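Local coordinates for protein putative uronate isomerase (Thermotoga maritima, PDB 4NAR) that may act as a lactate racemase-like enzyme, carrying a domain of the lactate racemase N-terminal family, although it was named a putative uronate isomerase, at residues I165-I170 / D177-A182. Numbering follows the deposited sequence.
Sequences IVIPGI and DTFHWA. With SO4 (sulfate ion), chain B.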
ATOM      1  N   ILE A 165       1.398  -4.430   6.821  1.00 20.23           N
ATOM      2  CA  ILE A 165       2.842  -4.432   6.745  1.00 16.11           C
ATOM      3  C   ILE A 165       3.416  -5.856   6.682  1.00 18.08           C
ATOM      4  O   ILE A 165       4.510  -6.063   6.148  1.00 19.43           O
ATOM      5  CB  ILE A 165       3.475  -3.647   7.901  1.00 20.30           C
ATOM      6  CG1 ILE A 165       4.982  -3.475   7.654  1.00 18.71           C
ATOM      7  CG2 ILE A 165       3.208  -4.333   9.231  1.00 14.47           C
ATOM      8  CD1 ILE A 165       5.613  -2.333   8.449  1.00 20.82           C
ATOM      9  N   VAL A 166       2.695  -6.843   7.216  1.00 15.82           N
ATOM     10  CA  VAL A 166       3.158  -8.218   7.098  1.00 15.16           C
ATOM     11  C   VAL A 166       2.754  -8.767   5.722  1.00 17.47           C
ATOM     12  O   VAL A 166       3.586  -9.307   4.985  1.00 18.66           O
ATOM     13  CB  VAL A 166       2.586  -9.124   8.213  1.00 26.06           C
ATOM     14  CG1 VAL A 166       3.099 -10.558   8.038  1.00 22.86           C
ATOM     15  CG2 VAL A 166       2.935  -8.577   9.600  1.00 10.82           C
ATOM     16  N   ILE A 167       1.474  -8.615   5.382  1.00 20.09           N
ATOM     17  CA  ILE A 167       0.939  -9.037   4.085  1.00 20.89           C
ATOM     18  C   ILE A 167       0.204  -7.847   3.471  1.00 23.29           C
ATOM     19  O   ILE A 167      -0.794  -7.392   4.046  1.00 15.94           O
ATOM     20  CB  ILE A 167      -0.073 -10.184   4.233  1.00 16.20           C
ATOM     21  CG1 ILE A 167       0.561 -11.356   4.992  1.00 17.89           C
ATOM     22  CG2 ILE A 167      -0.564 -10.643   2.852  1.00 12.44           C
ATOM     23  CD1 ILE A 167      -0.413 -12.429   5.350  1.00 11.16           C
ATOM     24  N   PRO A 168       0.662  -7.358   2.293  1.00 22.42           N
ATOM     25  CA  PRO A 168       1.696  -7.952   1.420  1.00 23.16           C
ATOM     26  C   PRO A 168       3.148  -7.623   1.772  1.00 15.79           C
ATOM     27  O   PRO A 168       4.046  -8.187   1.132  1.00 14.78           O
ATOM     28  CB  PRO A 168       1.403  -7.309   0.053  1.00 21.62           C
ATOM     29  CG  PRO A 168       0.897  -5.913   0.426  1.00 20.10           C
ATOM     30  CD  PRO A 168       0.040  -6.164   1.672  1.00 17.59           C
ATOM     31  N   GLY A 169       3.362  -6.731   2.740  1.00 14.65           N
ATOM     32  CA  GLY A 169       4.671  -6.154   3.019  1.00 12.06           C
ATOM     33  C   GLY A 169       5.899  -7.051   2.909  1.00 19.95           C
ATOM     34  O   GLY A 169       6.886  -6.702   2.232  1.00 13.22           O
ATOM     35  N   ILE A 170       5.855  -8.202   3.573  1.00 12.01           N
ATOM     36  CA  ILE A 170       6.999  -9.101   3.584  1.00 10.78           C
ATOM     37  C   ILE A 170       6.551 -10.526   3.278  1.00 10.93           C
ATOM     38  O   ILE A 170       7.079 -11.511   3.822  1.00 11.31           O
ATOM     39  CB  ILE A 170       7.711  -9.055   4.945  1.00 18.29           C
ATOM     40  CG1 ILE A 170       6.707  -9.409   6.052  1.00 17.43           C
ATOM     41  CG2 ILE A 170       8.356  -7.672   5.173  1.00 12.05           C
ATOM     42  CD1 ILE A 170       7.273  -9.393   7.428  1.00 12.42           C
ATOM     43  N   ASP A 177      -1.799 -12.407  -4.284  1.00 13.61           N
ATOM     44  CA  ASP A 177      -2.685 -12.517  -5.444  1.00 25.59           C
ATOM     45  C   ASP A 177      -4.129 -12.693  -4.974  1.00 33.26           C
ATOM     46  O   ASP A 177      -5.058 -12.035  -5.486  1.00 31.61           O
ATOM     47  CB  ASP A 177      -2.297 -13.713  -6.323  1.00 22.03           C
ATOM     48  CG  ASP A 177      -1.105 -13.415  -7.249  1.00 40.86           C
ATOM     49  OD1 ASP A 177      -0.334 -12.449  -6.992  1.00 46.20           O
ATOM     50  OD2 ASP A 177      -0.940 -14.166  -8.241  1.00 48.58           O
ATOM     51  N   THR A 178      -4.291 -13.578  -3.989  1.00 24.54           N
ATOM     52  CA  THR A 178      -5.585 -13.951  -3.442  1.00 19.20           C
ATOM     53  C   THR A 178      -6.302 -12.766  -2.819  1.00 21.67           C
ATOM     54  O   THR A 178      -7.490 -12.555  -3.093  1.00 23.43           O
ATOM     55  CB  THR A 178      -5.445 -15.058  -2.375  1.00 23.25           C
ATOM     56  OG1 THR A 178      -4.950 -16.253  -2.989  1.00 28.91           O
ATOM     57  CG2 THR A 178      -6.790 -15.349  -1.695  1.00 18.31           C
ATOM     58  N   PHE A 179      -5.612 -11.986  -1.988  1.00 15.20           N
ATOM     59  CA  PHE A 179      -6.325 -10.868  -1.374  1.00 22.06           C
ATOM     60  C   PHE A 179      -6.628  -9.757  -2.381  1.00 17.69           C
ATOM     61  O   PHE A 179      -7.693  -9.139  -2.327  1.00 19.90           O
ATOM     62  CB  PHE A 179      -5.674 -10.364  -0.066  1.00 17.71           C
ATOM     63  CG  PHE A 179      -4.606  -9.306  -0.244  1.00 19.93           C
ATOM     64  CD1 PHE A 179      -4.928  -7.998  -0.614  1.00 14.92           C
ATOM     65  CD2 PHE A 179      -3.279  -9.600   0.054  1.00 25.27           C
ATOM     66  CE1 PHE A 179      -3.945  -7.024  -0.742  1.00 17.67           C
ATOM     67  CE2 PHE A 179      -2.287  -8.624  -0.061  1.00 22.08           C
ATOM     68  CZ  PHE A 179      -2.622  -7.333  -0.461  1.00 21.77           C
ATOM     69  N   HIS A 180      -5.697  -9.514  -3.300  1.00 15.26           N
ATOM     70  CA  HIS A 180      -5.929  -8.511  -4.337  1.00 15.74           C
ATOM     71  C   HIS A 180      -7.152  -8.868  -5.191  1.00 16.85           C
ATOM     72  O   HIS A 180      -7.973  -8.001  -5.508  1.00 18.77           O
ATOM     73  CB  HIS A 180      -4.686  -8.321  -5.210  1.00 11.82           C
ATOM     74  CG  HIS A 180      -3.679  -7.382  -4.624  1.00 23.95           C
ATOM     75  ND1 HIS A 180      -3.924  -6.033  -4.458  1.00 22.84           N
ATOM     76  CD2 HIS A 180      -2.416  -7.593  -4.173  1.00 24.66           C
ATOM     77  CE1 HIS A 180      -2.861  -5.455  -3.924  1.00 20.88           C
ATOM     78  NE2 HIS A 180      -1.932  -6.381  -3.743  1.00 25.85           N
ATOM     79  N   TRP A 181      -7.285 -10.146  -5.541  1.00 14.85           N
ATOM     80  CA  TRP A 181      -8.413 -10.577  -6.350  1.00 15.15           C
ATOM     81  C   TRP A 181      -9.724 -10.539  -5.567  1.00 23.58           C
ATOM     82  O   TRP A 181     -10.757 -10.127  -6.100  1.00 25.88           O
ATOM     83  CB  TRP A 181      -8.167 -11.979  -6.913  1.00 27.13           C
ATOM     84  CG  TRP A 181      -9.175 -12.373  -7.953  1.00 27.80           C
ATOM     85  CD1 TRP A 181     -10.097 -13.386  -7.864  1.00 27.18           C
ATOM     86  CD2 TRP A 181      -9.389 -11.749  -9.227  1.00 24.35           C
ATOM     87  NE1 TRP A 181     -10.862 -13.432  -9.008  1.00 27.20           N
ATOM     88  CE2 TRP A 181     -10.447 -12.431  -9.869  1.00 25.70           C
ATOM     89  CE3 TRP A 181      -8.776 -10.682  -9.907  1.00 20.80           C
ATOM     90  CZ2 TRP A 181     -10.918 -12.088 -11.141  1.00 20.01           C
ATOM     91  CZ3 TRP A 181      -9.245 -10.331 -11.180  1.00 18.35           C
ATOM     92  CH2 TRP A 181     -10.303 -11.036 -11.780  1.00 16.80           C
ATOM     93  N   ALA A 182      -9.682 -10.996  -4.314  1.00 30.74           N
ATOM     94  CA  ALA A 182     -10.834 -10.918  -3.416  1.00 24.44           C
ATOM     95  C   ALA A 182     -11.319  -9.471  -3.339  1.00 27.38           C
ATOM     96  O   ALA A 182     -12.523  -9.199  -3.439  1.00 28.91           O
ATOM     97  CB  ALA A 182     -10.460 -11.427  -2.015  1.00 15.42           C
TER
HETATM   98  S   SO4 B 501       1.638  -4.904  -3.846  1.00 31.62           S
HETATM   99  O1  SO4 B 501       0.618  -5.467  -2.946  1.00 33.24           O
HETATM  100  O2  SO4 B 501       2.911  -4.783  -3.116  1.00 33.74           O
HETATM  101  O3  SO4 B 501       1.788  -5.782  -5.016  1.00 28.25           O
HETATM  102  O4  SO4 B 501       1.206  -3.566  -4.303  1.00 36.75           O
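Pro-168 and Phe-179 join the loop carrying the cis peptide bond between Ile-167 and Pro-168 to helix 173-186, both within the lactate racemase N-terminal domain. The tight part is apolar. Pro-168 CD lies 3.6 Å from Phe-179 CZ, the two side chains crossing at about a right angle, and Pro-168 CB meets the ring at its edge, in plane, 3.9 Å from CE2. Ile-167 adds its branch methyl, CG2, 3.9 Å from the same Phe-179 CE2; with CG1 beside the backbone N (chi1 -55°), CG2 stands anti to that N and is the branch that reaches the ring. Helix 198-213 also packs here, Ala-206 against Ile-167 and Ala-199 against Phe-179.

The looser side is polar: His-180 NE2 stays 5.1 Å from Pro-168 CG, and a sulfate, probably from the crystallisation liquor, bridges the interval. Thr-72, Trp-283 and Asn-348 also hydrogen-bond this anion. Phe-179 CE1 sits 3.6 Å above the His-180 imidazole plane, over its centre. Cutting Phe-179 back to alanine removes the ring, and is likely to leave Pro-168 and Ile-167 CG2 without their apolar partner and that His-180 face without its cover. At the imidazole edge, His-180 NE2 donates in plane to sulfate O1 over 2.8 Å, with an N-H...O angle of 163°, while Pro-168 CG lies 3.4 Å from that same oxygen.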